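Local coordinates for Rik1-associated factor 1 (Schizosaccharomyces pombe, PDB 4O9D), which is a component of the Clr4 methyltransferase complex, which ubiquitylates and methylates histone H3 to establish heterochromatin, at residues Q278-I286 and A337-Q345; S287-S295 and T302-P310. All blocks are in the same frame, centred on the assembly; numbering follows the deposited sequence.

Contact 1. Residues Q278-I286 and A337-Q345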
ATOM      1  N   GLN A 278      -4.795  18.715  -8.689  1.00 32.47           N
ATOM      2  CA  GLN A 278      -4.977  18.125  -7.362  1.00 29.53           C
ATOM      3  C   GLN A 278      -3.882  18.560  -6.402  1.00 32.73           C
ATOM      4  O   GLN A 278      -2.699  18.445  -6.704  1.00 33.86           O
ATOM      5  CB  GLN A 278      -4.968  16.598  -7.460  1.00 31.60           C
ATOM      6  CG  GLN A 278      -6.106  16.076  -8.291  1.00 33.57           C
ATOM      7  CD  GLN A 278      -5.926  14.645  -8.685  1.00 30.93           C
ATOM      8  OE1 GLN A 278      -4.991  14.309  -9.410  1.00 32.01           O
ATOM      9  NE2 GLN A 278      -6.819  13.783  -8.210  1.00 28.60           N
ATOM     10  N   LYS A 279      -4.273  19.044  -5.233  1.00 30.56           N
ATOM     11  CA  LYS A 279      -3.307  19.537  -4.281  1.00 34.75           C
ATOM     12  C   LYS A 279      -2.753  18.424  -3.389  1.00 35.73           C
ATOM     13  O   LYS A 279      -1.734  18.620  -2.728  1.00 37.32           O
ATOM     14  CB  LYS A 279      -3.938  20.641  -3.434  1.00 42.86           C
ATOM     15  CG  LYS A 279      -4.944  20.136  -2.434  1.00 43.53           C
ATOM     16  CD  LYS A 279      -6.023  21.179  -2.174  1.00 51.00           C
ATOM     17  CE  LYS A 279      -6.701  20.948  -0.834  1.00 53.23           C
ATOM     18  NZ  LYS A 279      -7.035  22.251  -0.182  1.00 64.78           N
ATOM     19  N   ASP A 280      -3.404  17.257  -3.376  1.00 31.51           N
ATOM     20  CA  ASP A 280      -2.925  16.144  -2.562  1.00 30.38           C
ATOM     21  C   ASP A 280      -3.182  14.829  -3.281  1.00 31.45           C
ATOM     22  O   ASP A 280      -4.321  14.348  -3.318  1.00 26.66           O
ATOM     23  CB  ASP A 280      -3.638  16.136  -1.199  1.00 29.03           C
ATOM     24  CG  ASP A 280      -2.920  15.271  -0.159  1.00 36.22           C
ATOM     25  OD1 ASP A 280      -2.107  14.385  -0.534  1.00 32.40           O
ATOM     26  OD2 ASP A 280      -3.177  15.482   1.042  1.00 33.99           O
ATOM     27  N   ILE A 281      -2.136  14.231  -3.849  1.00 27.06           N
ATOM     28  CA  ILE A 281      -2.315  12.969  -4.562  1.00 23.99           C
ATOM     29  C   ILE A 281      -2.114  11.792  -3.593  1.00 23.63           C
ATOM     30  O   ILE A 281      -1.047  11.660  -2.940  1.00 22.59           O
ATOM     31  CB  ILE A 281      -1.324  12.820  -5.753  1.00 24.71           C
ATOM     32  CG1 ILE A 281      -1.456  13.969  -6.755  1.00 25.32           C
ATOM     33  CG2 ILE A 281      -1.531  11.480  -6.456  1.00 24.14           C
ATOM     34  CD1 ILE A 281      -0.497  13.793  -7.966  1.00 25.29           C
ATOM     35  N   ASN A 282      -3.130  10.935  -3.495  1.00 23.16           N
ATOM     36  CA  ASN A 282      -3.056   9.737  -2.652  1.00 22.67           C
ATOM     37  C   ASN A 282      -2.447   8.542  -3.402  1.00 26.52           C
ATOM     38  O   ASN A 282      -1.675   7.779  -2.815  1.00 22.74           O
ATOM     39  CB  ASN A 282      -4.443   9.304  -2.156  1.00 25.49           C
ATOM     40  CG  ASN A 282      -5.040  10.249  -1.112  1.00 29.07           C
ATOM     41  OD1 ASN A 282      -4.346  11.029  -0.476  1.00 29.35           O
ATOM     42  ND2 ASN A 282      -6.346  10.164  -0.940  1.00 29.77           N
ATOM     43  N   HIS A 283      -2.813   8.358  -4.678  1.00 21.04           N
ATOM     44  CA  HIS A 283      -2.404   7.154  -5.414  1.00 24.23           C
ATOM     45  C   HIS A 283      -2.220   7.449  -6.897  1.00 23.45           C
ATOM     46  O   HIS A 283      -3.107   8.047  -7.530  1.00 23.70           O
ATOM     47  CB  HIS A 283      -3.463   6.031  -5.288  1.00 19.36           C
ATOM     48  CG  HIS A 283      -3.712   5.581  -3.884  1.00 24.24           C
ATOM     49  ND1 HIS A 283      -2.811   4.811  -3.185  1.00 27.04           N
ATOM     50  CD2 HIS A 283      -4.753   5.808  -3.040  1.00 20.76           C
ATOM     51  CE1 HIS A 283      -3.273   4.592  -1.962  1.00 30.59           C
ATOM     52  NE2 HIS A 283      -4.455   5.170  -1.854  1.00 25.08           N
ATOM     53  N   ALA A 284      -1.096   7.004  -7.452  1.00 17.87           N
ATOM     54  CA  ALA A 284      -0.893   7.016  -8.903  1.00 19.20           C
ATOM     55  C   ALA A 284      -0.777   5.582  -9.404  1.00 20.86           C
ATOM     56  O   ALA A 284      -0.227   4.724  -8.688  1.00 20.41           O
ATOM     57  CB  ALA A 284       0.373   7.786  -9.244  1.00 18.97           C
ATOM     58  N   THR A 285      -1.274   5.297 -10.616  1.00 18.89           N
ATOM     59  CA  THR A 285      -1.078   3.960 -11.196  1.00 22.71           C
ATOM     60  C   THR A 285      -0.706   4.026 -12.675  1.00 24.32           C
ATOM     61  O   THR A 285      -0.669   5.100 -13.287  1.00 19.65           O
ATOM     62  CB  THR A 285      -2.339   3.023 -11.068  1.00 21.42           C
ATOM     63  OG1 THR A 285      -3.331   3.413 -12.030  1.00 21.94           O
ATOM     64  CG2 THR A 285      -2.919   3.082  -9.656  1.00 19.93           C
ATOM     65  N   ILE A 286      -0.372   2.866 -13.222  1.00 22.97           N
ATOM     66  CA  ILE A 286      -0.285   2.697 -14.665  1.00 24.41           C
ATOM     67  C   ILE A 286      -1.263   1.601 -15.023  1.00 20.18           C
ATOM     68  O   ILE A 286      -1.321   0.594 -14.311  1.00 21.40           O
ATOM     69  CB  ILE A 286       1.098   2.175 -15.104  1.00 25.09           C
ATOM     70  CG1 ILE A 286       2.221   3.110 -14.669  1.00 26.65           C
ATOM     71  CG2 ILE A 286       1.109   1.988 -16.617  1.00 22.59           C
ATOM     72  CD1 ILE A 286       3.603   2.436 -14.682  1.00 25.75           C
ATOM     73  N   ALA A 337     -10.689  12.643   2.980  1.00 35.58           N
ATOM     74  CA  ALA A 337      -9.441  12.366   2.282  1.00 28.42           C
ATOM     75  C   ALA A 337      -9.648  11.752   0.890  1.00 25.87           C
ATOM     76  O   ALA A 337      -8.717  11.225   0.298  1.00 28.69           O
ATOM     77  CB  ALA A 337      -8.548  11.472   3.140  1.00 31.67           C
ATOM     78  N   GLY A 338     -10.853  11.855   0.337  1.00 27.09           N
ATOM     79  CA  GLY A 338     -11.039  11.556  -1.081  1.00 25.94           C
ATOM     80  C   GLY A 338     -10.773  10.113  -1.494  1.00 24.56           C
ATOM     81  O   GLY A 338     -11.270   9.176  -0.874  1.00 26.75           O
ATOM     82  N   ILE A 339     -10.006   9.910  -2.558  1.00 20.77           N
ATOM     83  CA  ILE A 339      -9.846   8.560  -3.088  1.00 21.57           C
ATOM     84  C   ILE A 339      -8.783   7.739  -2.317  1.00 25.29           C
ATOM     85  O   ILE A 339      -7.591   8.066  -2.383  1.00 22.78           O
ATOM     86  CB  ILE A 339      -9.443   8.593  -4.586  1.00 23.63           C
ATOM     87  CG1 ILE A 339     -10.415   9.447  -5.437  1.00 23.97           C
ATOM     88  CG2 ILE A 339      -9.328   7.175  -5.125  1.00 24.84           C
ATOM     89  CD1 ILE A 339     -11.833   8.939  -5.496  1.00 24.17           C
ATOM     90  N   ASN A 340      -9.199   6.663  -1.637  1.00 22.72           N
ATOM     91  CA  ASN A 340      -8.270   5.802  -0.889  1.00 25.17           C
ATOM     92  C   ASN A 340      -8.088   4.393  -1.466  1.00 26.00           C
ATOM     93  O   ASN A 340      -7.373   3.551  -0.897  1.00 26.19           O
ATOM     94  CB  ASN A 340      -8.723   5.654   0.554  1.00 23.11           C
ATOM     95  CG  ASN A 340      -8.301   6.813   1.419  1.00 31.40           C
ATOM     96  OD1 ASN A 340      -7.252   7.426   1.194  1.00 30.42           O
ATOM     97  ND2 ASN A 340      -9.131   7.136   2.423  1.00 33.53           N
ATOM     98  N   MET A 341      -8.776   4.119  -2.554  1.00 19.18           N
ATOM     99  CA  MET A 341      -8.634   2.860  -3.254  1.00 21.86           C
ATOM    100  C   MET A 341      -8.520   3.121  -4.752  1.00 23.08           C
ATOM    101  O   MET A 341      -9.361   3.809  -5.320  1.00 20.17           O
ATOM    102  CB  MET A 341      -9.865   1.976  -3.005  1.00 21.49           C
ATOM    103  CG  MET A 341      -9.970   0.829  -3.997  1.00 24.36           C
ATOM    104  SD  MET A 341     -11.471  -0.145  -3.796  1.00 34.35           S
ATOM    105  CE  MET A 341     -11.046  -1.525  -4.828  1.00 26.40           C
ATOM    106  N   ALA A 342      -7.487   2.580  -5.393  1.00 21.29           N
ATOM    107  CA  ALA A 342      -7.327   2.761  -6.828  1.00 24.36           C
ATOM    108  C   ALA A 342      -6.488   1.621  -7.395  1.00 25.07           C
ATOM    109  O   ALA A 342      -5.285   1.584  -7.180  1.00 19.35           O
ATOM    110  CB  ALA A 342      -6.672   4.118  -7.131  1.00 24.27           C
ATOM    111  N   GLN A 343      -7.131   0.696  -8.110  1.00 21.56           N
ATOM    112  CA  GLN A 343      -6.439  -0.497  -8.609  1.00 22.54           C
ATOM    113  C   GLN A 343      -7.033  -0.974  -9.909  1.00 20.08           C
ATOM    114  O   GLN A 343      -8.260  -0.921 -10.111  1.00 22.68           O
ATOM    115  CB  GLN A 343      -6.538  -1.660  -7.593  1.00 26.29           C
ATOM    116  CG  GLN A 343      -5.683  -1.494  -6.340  1.00 24.81           C
ATOM    117  CD  GLN A 343      -5.498  -2.800  -5.570  1.00 32.54           C
ATOM    118  OE1 GLN A 343      -6.129  -3.816  -5.870  1.00 29.51           O
ATOM    119  NE2 GLN A 343      -4.615  -2.774  -4.569  1.00 31.27           N
ATOM    120  N   TRP A 344      -6.167  -1.488 -10.764  1.00 19.76           N
ATOM    121  CA  TRP A 344      -6.594  -2.227 -11.935  1.00 23.24           C
ATOM    122  C   TRP A 344      -6.884  -3.675 -11.583  1.00 26.51           C
ATOM    123  O   TRP A 344      -6.136  -4.335 -10.849  1.00 22.87           O
ATOM    124  CB  TRP A 344      -5.541  -2.131 -13.035  1.00 26.58           C
ATOM    125  CG  TRP A 344      -5.357  -0.688 -13.467  1.00 23.21           C
ATOM    126  CD1 TRP A 344      -4.572   0.255 -12.863  1.00 20.55           C
ATOM    127  CD2 TRP A 344      -5.993  -0.034 -14.571  1.00 22.98           C
ATOM    128  NE1 TRP A 344      -4.665   1.458 -13.539  1.00 20.46           N
ATOM    129  CE2 TRP A 344      -5.540   1.305 -14.583  1.00 18.16           C
ATOM    130  CE3 TRP A 344      -6.913  -0.448 -15.550  1.00 23.64           C
ATOM    131  CZ2 TRP A 344      -5.966   2.221 -15.532  1.00 24.78           C
ATOM    132  CZ3 TRP A 344      -7.317   0.462 -16.503  1.00 23.73           C
ATOM    133  CH2 TRP A 344      -6.862   1.780 -16.487  1.00 25.60           C
ATOM    134  N   GLN A 345      -8.033  -4.133 -12.062  1.00 28.13           N
ATOM    135  CA  GLN A 345      -8.431  -5.526 -11.964  1.00 31.11           C
ATOM    136  C   GLN A 345      -7.271  -6.425 -12.376  1.00 29.72           C
ATOM    137  O   GLN A 345      -6.821  -6.371 -13.519  1.00 27.79           O
ATOM    138  CB  GLN A 345      -9.615  -5.759 -12.915  1.00 30.53           C
ATOM    139  CG  GLN A 345      -9.776  -7.203 -13.373  1.00 36.59           C
ATOM    140  CD  GLN A 345     -10.856  -7.920 -12.604  1.00 40.18           C
ATOM    141  OE1 GLN A 345     -12.043  -7.656 -12.789  1.00 38.29           O
ATOM    142  NE2 GLN A 345     -10.451  -8.818 -11.713  1.00 42.25           N
TER
HETATM  143  O   HOH W   1      -4.950   6.241   0.375  1.00 31.32           O

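Contact 2. Residues S287-S295 and T302-P310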
ATOM      1  N   SER A 287      -1.965   1.732 -16.144  1.00 20.00           N
ATOM      2  CA  SER A 287      -2.869   0.668 -16.590  1.00 23.52           C
ATOM      3  C   SER A 287      -2.132  -0.630 -16.878  1.00 25.70           C
ATOM      4  O   SER A 287      -0.926  -0.632 -17.118  1.00 23.62           O
ATOM      5  CB  SER A 287      -3.668   1.088 -17.847  1.00 27.92           C
ATOM      6  OG  SER A 287      -2.812   1.277 -18.968  1.00 28.36           O
ATOM      7  N   ASN A 288      -2.858  -1.751 -16.828  1.00 23.27           N
ATOM      8  CA  ASN A 288      -2.286  -3.026 -17.222  1.00 27.48           C
ATOM      9  C   ASN A 288      -1.809  -3.013 -18.676  1.00 23.76           C
ATOM     10  O   ASN A 288      -0.851  -3.703 -19.004  1.00 29.97           O
ATOM     11  CB  ASN A 288      -3.272  -4.174 -17.005  1.00 27.08           C
ATOM     12  CG  ASN A 288      -3.530  -4.453 -15.519  1.00 34.51           C
ATOM     13  OD1 ASN A 288      -2.696  -4.136 -14.653  1.00 25.79           O
ATOM     14  ND2 ASN A 288      -4.688  -5.049 -15.220  1.00 25.92           N
ATOM     15  N   SER A 289      -2.481  -2.246 -19.534  1.00 27.59           N
ATOM     16  CA  SER A 289      -2.086  -2.108 -20.944  1.00 26.78           C
ATOM     17  C   SER A 289      -0.740  -1.391 -21.067  1.00 30.64           C
ATOM     18  O   SER A 289      -0.036  -1.541 -22.072  1.00 28.36           O
ATOM     19  CB  SER A 289      -3.147  -1.312 -21.709  1.00 33.19           C
ATOM     20  OG  SER A 289      -3.292  -0.006 -21.169  1.00 28.99           O
ATOM     21  N   GLY A 290      -0.391  -0.620 -20.032  1.00 25.95           N
ATOM     22  CA  GLY A 290       0.901   0.036 -19.933  1.00 25.70           C
ATOM     23  C   GLY A 290       0.885   1.450 -20.466  1.00 25.27           C
ATOM     24  O   GLY A 290       1.899   2.151 -20.395  1.00 28.23           O
ATOM     25  N   ILE A 291      -0.264   1.867 -21.008  1.00 24.91           N
ATOM     26  CA  ILE A 291      -0.386   3.127 -21.732  1.00 27.45           C
ATOM     27  C   ILE A 291      -1.075   4.255 -20.961  1.00 28.70           C
ATOM     28  O   ILE A 291      -0.894   5.424 -21.287  1.00 29.30           O
ATOM     29  CB  ILE A 291      -1.193   2.931 -23.029  1.00 33.41           C
ATOM     30  CG1 ILE A 291      -0.491   1.951 -23.954  1.00 40.28           C
ATOM     31  CG2 ILE A 291      -1.353   4.255 -23.757  1.00 40.79           C
ATOM     32  CD1 ILE A 291       0.887   2.396 -24.367  1.00 41.88           C
ATOM     33  N   LEU A 292      -1.895   3.932 -19.966  1.00 23.80           N
ATOM     34  CA  LEU A 292      -2.581   4.995 -19.242  1.00 27.00           C
ATOM     35  C   LEU A 292      -1.949   5.184 -17.871  1.00 23.06           C
ATOM     36  O   LEU A 292      -1.451   4.236 -17.267  1.00 24.73           O
ATOM     37  CB  LEU A 292      -4.078   4.713 -19.087  1.00 24.74           C
ATOM     38  CG  LEU A 292      -4.852   4.396 -20.378  1.00 26.24           C
ATOM     39  CD1 LEU A 292      -6.304   4.088 -20.060  1.00 33.26           C
ATOM     40  CD2 LEU A 292      -4.776   5.545 -21.386  1.00 26.36           C
ATOM     41  N   VAL A 293      -2.039   6.420 -17.397  1.00 21.30           N
ATOM     42  CA  VAL A 293      -1.528   6.833 -16.119  1.00 22.66           C
ATOM     43  C   VAL A 293      -2.651   7.545 -15.374  1.00 22.79           C
ATOM     44  O   VAL A 293      -3.457   8.261 -15.988  1.00 25.23           O
ATOM     45  CB  VAL A 293      -0.345   7.776 -16.340  1.00 24.55           C
ATOM     46  CG1 VAL A 293       0.087   8.398 -15.023  1.00 21.18           C
ATOM     47  CG2 VAL A 293       0.781   7.013 -17.063  1.00 21.13           C
ATOM     48  N   THR A 294      -2.736   7.321 -14.059  1.00 23.44           N
ATOM     49  CA  THR A 294      -3.836   7.877 -13.266  1.00 18.61           C
ATOM     50  C   THR A 294      -3.311   8.586 -12.033  1.00 19.32           C
ATOM     51  O   THR A 294      -2.235   8.282 -11.549  1.00 19.94           O
ATOM     52  CB  THR A 294      -4.811   6.762 -12.796  1.00 21.53           C
ATOM     53  OG1 THR A 294      -4.208   5.991 -11.735  1.00 20.88           O
ATOM     54  CG2 THR A 294      -5.172   5.857 -13.947  1.00 24.93           C
ATOM     55  N   SER A 295      -4.108   9.511 -11.511  1.00 24.22           N
ATOM     56  CA  SER A 295      -3.777  10.238 -10.289  1.00 23.07           C
ATOM     57  C   SER A 295      -5.062  10.444  -9.474  1.00 25.61           C
ATOM     58  O   SER A 295      -5.963  11.191  -9.902  1.00 19.65           O
ATOM     59  CB  SER A 295      -3.181  11.603 -10.650  1.00 23.48           C
ATOM     60  OG  SER A 295      -3.012  12.397  -9.490  1.00 24.49           O
ATOM     61  N   THR A 302     -10.247  11.092  -9.947  1.00 22.88           N
ATOM     62  CA  THR A 302      -9.023  10.527 -10.524  1.00 21.66           C
ATOM     63  C   THR A 302      -8.817  11.113 -11.910  1.00 25.09           C
ATOM     64  O   THR A 302      -9.704  10.983 -12.784  1.00 25.83           O
ATOM     65  CB  THR A 302      -9.150   8.997 -10.686  1.00 20.94           C
ATOM     66  OG1 THR A 302      -9.294   8.371  -9.403  1.00 20.24           O
ATOM     67  CG2 THR A 302      -7.949   8.422 -11.429  1.00 20.65           C
ATOM     68  N   PHE A 303      -7.684  11.778 -12.119  1.00 21.37           N
ATOM     69  CA  PHE A 303      -7.303  12.214 -13.466  1.00 27.42           C
ATOM     70  C   PHE A 303      -6.649  11.043 -14.205  1.00 25.06           C
ATOM     71  O   PHE A 303      -5.913  10.279 -13.603  1.00 26.53           O
ATOM     72  CB  PHE A 303      -6.356  13.431 -13.414  1.00 28.24           C
ATOM     73  CG  PHE A 303      -7.059  14.737 -13.102  1.00 28.00           C
ATOM     74  CD1 PHE A 303      -7.390  15.067 -11.811  1.00 28.51           C
ATOM     75  CD2 PHE A 303      -7.401  15.620 -14.121  1.00 39.91           C
ATOM     76  CE1 PHE A 303      -8.026  16.246 -11.516  1.00 31.28           C
ATOM     77  CE2 PHE A 303      -8.050  16.801 -13.834  1.00 39.50           C
ATOM     78  CZ  PHE A 303      -8.357  17.116 -12.522  1.00 42.28           C
ATOM     79  N   VAL A 304      -6.940  10.902 -15.497  1.00 24.97           N
ATOM     80  CA  VAL A 304      -6.347   9.855 -16.330  1.00 23.76           C
ATOM     81  C   VAL A 304      -5.710  10.446 -17.579  1.00 26.70           C
ATOM     82  O   VAL A 304      -6.297  11.338 -18.185  1.00 27.71           O
ATOM     83  CB  VAL A 304      -7.379   8.859 -16.785  1.00 21.83           C
ATOM     84  CG1 VAL A 304      -6.690   7.725 -17.574  1.00 25.79           C
ATOM     85  CG2 VAL A 304      -8.148   8.301 -15.562  1.00 21.73           C
ATOM     86  N   TRP A 305      -4.527   9.934 -17.955  1.00 21.46           N
ATOM     87  CA  TRP A 305      -3.795  10.399 -19.130  1.00 25.49           C
ATOM     88  C   TRP A 305      -3.453   9.225 -20.026  1.00 24.50           C
ATOM     89  O   TRP A 305      -3.175   8.133 -19.560  1.00 25.63           O
ATOM     90  CB  TRP A 305      -2.451  11.053 -18.736  1.00 26.54           C
ATOM     91  CG  TRP A 305      -2.537  12.325 -17.985  1.00 23.94           C
ATOM     92  CD1 TRP A 305      -2.641  13.584 -18.512  1.00 27.21           C
ATOM     93  CD2 TRP A 305      -2.504  12.489 -16.561  1.00 25.25           C
ATOM     94  NE1 TRP A 305      -2.687  14.511 -17.502  1.00 29.23           N
ATOM     95  CE2 TRP A 305      -2.594  13.868 -16.298  1.00 26.36           C
ATOM     96  CE3 TRP A 305      -2.402  11.601 -15.485  1.00 26.25           C
ATOM     97  CZ2 TRP A 305      -2.586  14.389 -15.002  1.00 29.13           C
ATOM     98  CZ3 TRP A 305      -2.395  12.117 -14.191  1.00 32.33           C
ATOM     99  CH2 TRP A 305      -2.494  13.499 -13.962  1.00 33.24           C
ATOM    100  N   ASP A 306      -3.462   9.472 -21.324  1.00 25.55           N
ATOM    101  CA  ASP A 306      -2.914   8.569 -22.308  1.00 20.00           C
ATOM    102  C   ASP A 306      -1.469   8.974 -22.463  1.00 28.19           C
ATOM    103  O   ASP A 306      -1.182  10.084 -22.897  1.00 30.38           O
ATOM    104  CB  ASP A 306      -3.652   8.796 -23.635  1.00 29.79           C
ATOM    105  CG  ASP A 306      -3.090   7.984 -24.784  1.00 34.09           C
ATOM    106  OD1 ASP A 306      -1.949   7.473 -24.716  1.00 30.96           O
ATOM    107  OD2 ASP A 306      -3.818   7.848 -25.779  1.00 40.19           O
ATOM    108  N   SER A 307      -0.553   8.090 -22.103  1.00 26.18           N
ATOM    109  CA  SER A 307       0.862   8.473 -22.020  1.00 31.40           C
ATOM    110  C   SER A 307       1.425   8.928 -23.379  1.00 35.60           C
ATOM    111  O   SER A 307       2.467   9.564 -23.440  1.00 32.19           O
ATOM    112  CB  SER A 307       1.680   7.309 -21.490  1.00 26.60           C
ATOM    113  OG  SER A 307       1.502   6.190 -22.331  1.00 31.99           O
ATOM    114  N   ARG A 308       0.725   8.602 -24.462  1.00 33.05           N
ATOM    115  CA  ARG A 308       1.193   8.942 -25.809  1.00 39.03           C
ATOM    116  C   ARG A 308       0.736  10.341 -26.236  1.00 45.30           C
ATOM    117  O   ARG A 308       1.137  10.836 -27.292  1.00 41.56           O
ATOM    118  CB  ARG A 308       0.670   7.912 -26.808  1.00 38.00           C
ATOM    119  CG  ARG A 308       1.121   6.497 -26.501  1.00 39.99           C
ATOM    120  CD  ARG A 308       0.268   5.493 -27.243  1.00 44.34           C
ATOM    121  NE  ARG A 308      -1.133   5.684 -26.898  1.00 46.48           N
ATOM    122  CZ  ARG A 308      -2.135   4.985 -27.408  1.00 45.16           C
ATOM    123  NH1 ARG A 308      -3.370   5.245 -27.023  1.00 48.54           N
ATOM    124  NH2 ARG A 308      -1.902   4.035 -28.306  1.00 50.90           N
ATOM    125  N   LYS A 309      -0.131  10.942 -25.418  1.00 40.43           N
ATOM    126  CA  LYS A 309      -0.543  12.337 -25.549  1.00 41.33           C
ATOM    127  C   LYS A 309      -0.687  12.944 -24.164  1.00 37.14           C
ATOM    128  O   LYS A 309      -1.795  13.294 -23.752  1.00 39.56           O
ATOM    129  CB  LYS A 309      -1.903  12.452 -26.229  1.00 39.21           C
ATOM    130  CG  LYS A 309      -1.975  11.975 -27.645  1.00 44.22           C
ATOM    131  CD  LYS A 309      -3.435  12.030 -28.116  1.00 52.47           C
ATOM    132  CE  LYS A 309      -3.574  11.728 -29.599  1.00 51.70           C
ATOM    133  NZ  LYS A 309      -4.913  11.135 -29.903  1.00 62.07           N
ATOM    134  N   PRO A 310       0.429  13.120 -23.459  1.00 39.50           N
ATOM    135  CA  PRO A 310       0.398  13.476 -22.035  1.00 36.28           C
ATOM    136  C   PRO A 310       0.005  14.924 -21.765  1.00 39.53           C
ATOM    137  O   PRO A 310      -0.054  15.319 -20.608  1.00 40.97           O
ATOM    138  CB  PRO A 310       1.846  13.217 -21.582  1.00 39.36           C
ATOM    139  CG  PRO A 310       2.667  13.434 -22.810  1.00 39.89           C
ATOM    140  CD  PRO A 310       1.804  13.035 -23.987  1.00 40.30           C
TER

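Contact 1. Residues Q278-I286 and A337-Q345
Asn282 and Thr285 reach from strand 281-286 to strand 341-344, the inner strands of two successive blades of the WD-repeat beta-propeller. The strands run nearly parallel, 8° apart, but their axes come no nearer than 7.6 Å, so side chains rather than a shared sheet bridge the gap. From Asn282, CB lies 3.4 Å from Ile339 O and CG continues past the same oxygen. At the tip, ND2 gives one N-H to Ile339 O (2.8 Å, nearly straight at 168°) and the other to Ala337 O (2.9 Å, more bent). Both acceptors lie in the amide plane, which fixes the rotation of the amide; Ile339 O is met from above its carbonyl plane, Ala337 O almost head-on. This grip clamps the segment that enters strand 341-344. A classic beta bulge puts Asn282 and His283 both opposite Ser296, and both point toward the neighbouring blade. The His283 ring meets Ile339 O at its edge, and a water links NE2 to Asn340 OD1; Asn340 ND2 bonds to Ile382 O, one blade further on. At the buried Thr285, CG2 lies against Ala342 O. Chi1 of 76° sets Thr285 OG1 between backbone N and carbonyl carbon, facing the indole; also bonded to Thr294 OG1, it accepts Trp344 NE1-H at 2.8 Å, in the ring plane at its edge.

Contact 2. Residues S287-S295 and T302-P310
The beta hairpin of strands 292-297 and 301-306, the second and third strands of a propeller blade, is joined here along most of its length and at its open end, away from the turn that links the strands. Two hydrogen-bonded antiparallel pairs, Val293 with Trp305 and Ser295 with Phe303, each exchange two backbone bonds; Trp305 N to Val293 O is 2.8 Å. On the face that carries Val293 and Ser295, the Trp305 ring turns its edge to Ser295 CB, 3.7 Å from CZ3, while Val293 CG1 makes an apolar contact with CE3 at 4.1 Å, the two side chains crossing at a slant. Phe274 of the preceding blade meets the Trp305 ring at about 40°. The other face carries Thr294 and Val304, whose CG2 methyls lie side by side, and turns to the next blade, where Trp344 touches Thr294. This is the WD-repeat blade, its third strand ending in the Trp-Asp pair Trp305-Asp306. Beyond the pair, Ile291 O takes two donors: Ser307 N almost head-on, and Ser307 OG (2.7 Å), which chi1 of 58° holds between its own backbone N and carbonyl carbon, within reach of the same oxygen. Asp306 opens a type I turn and an Asx turn, its OD1 accepting Arg308 N from above the carboxylate plane. The bend at chi3 (-57°) brings the Arg308 guanidinium back side-on to the same carboxylate, NE to OD1 on its syn lone pair and NH1 to OD2, both 2.9 Å. Ile291 CG2 sits over one face of this guanidinium, 3.5 Å from NE.

How the contacts relate
Both contacts use the blade of strands 281-286, 292-297, 301-306 and 315-318. Contact 1, its centre about 11 Å from the centre of the chain, joins this blade to the next; contact 2, its centre about 20 Å from that point, stays within one sheet. Both are partly buried, six touching residues buried and one exposed in each; contact 2 runs from a buried strand pair to the exposed Arg308. Contact 1 relies on side-chain donors and a bridging water across separate strands, contact 2 on paired backbone amides, with a salt bridge within the turn of 302-310. They meet where Ser295 OG probably bonds to Gln278 OE1 and Asn288 ND2 makes a weak hydrogen bond to Gln345 O.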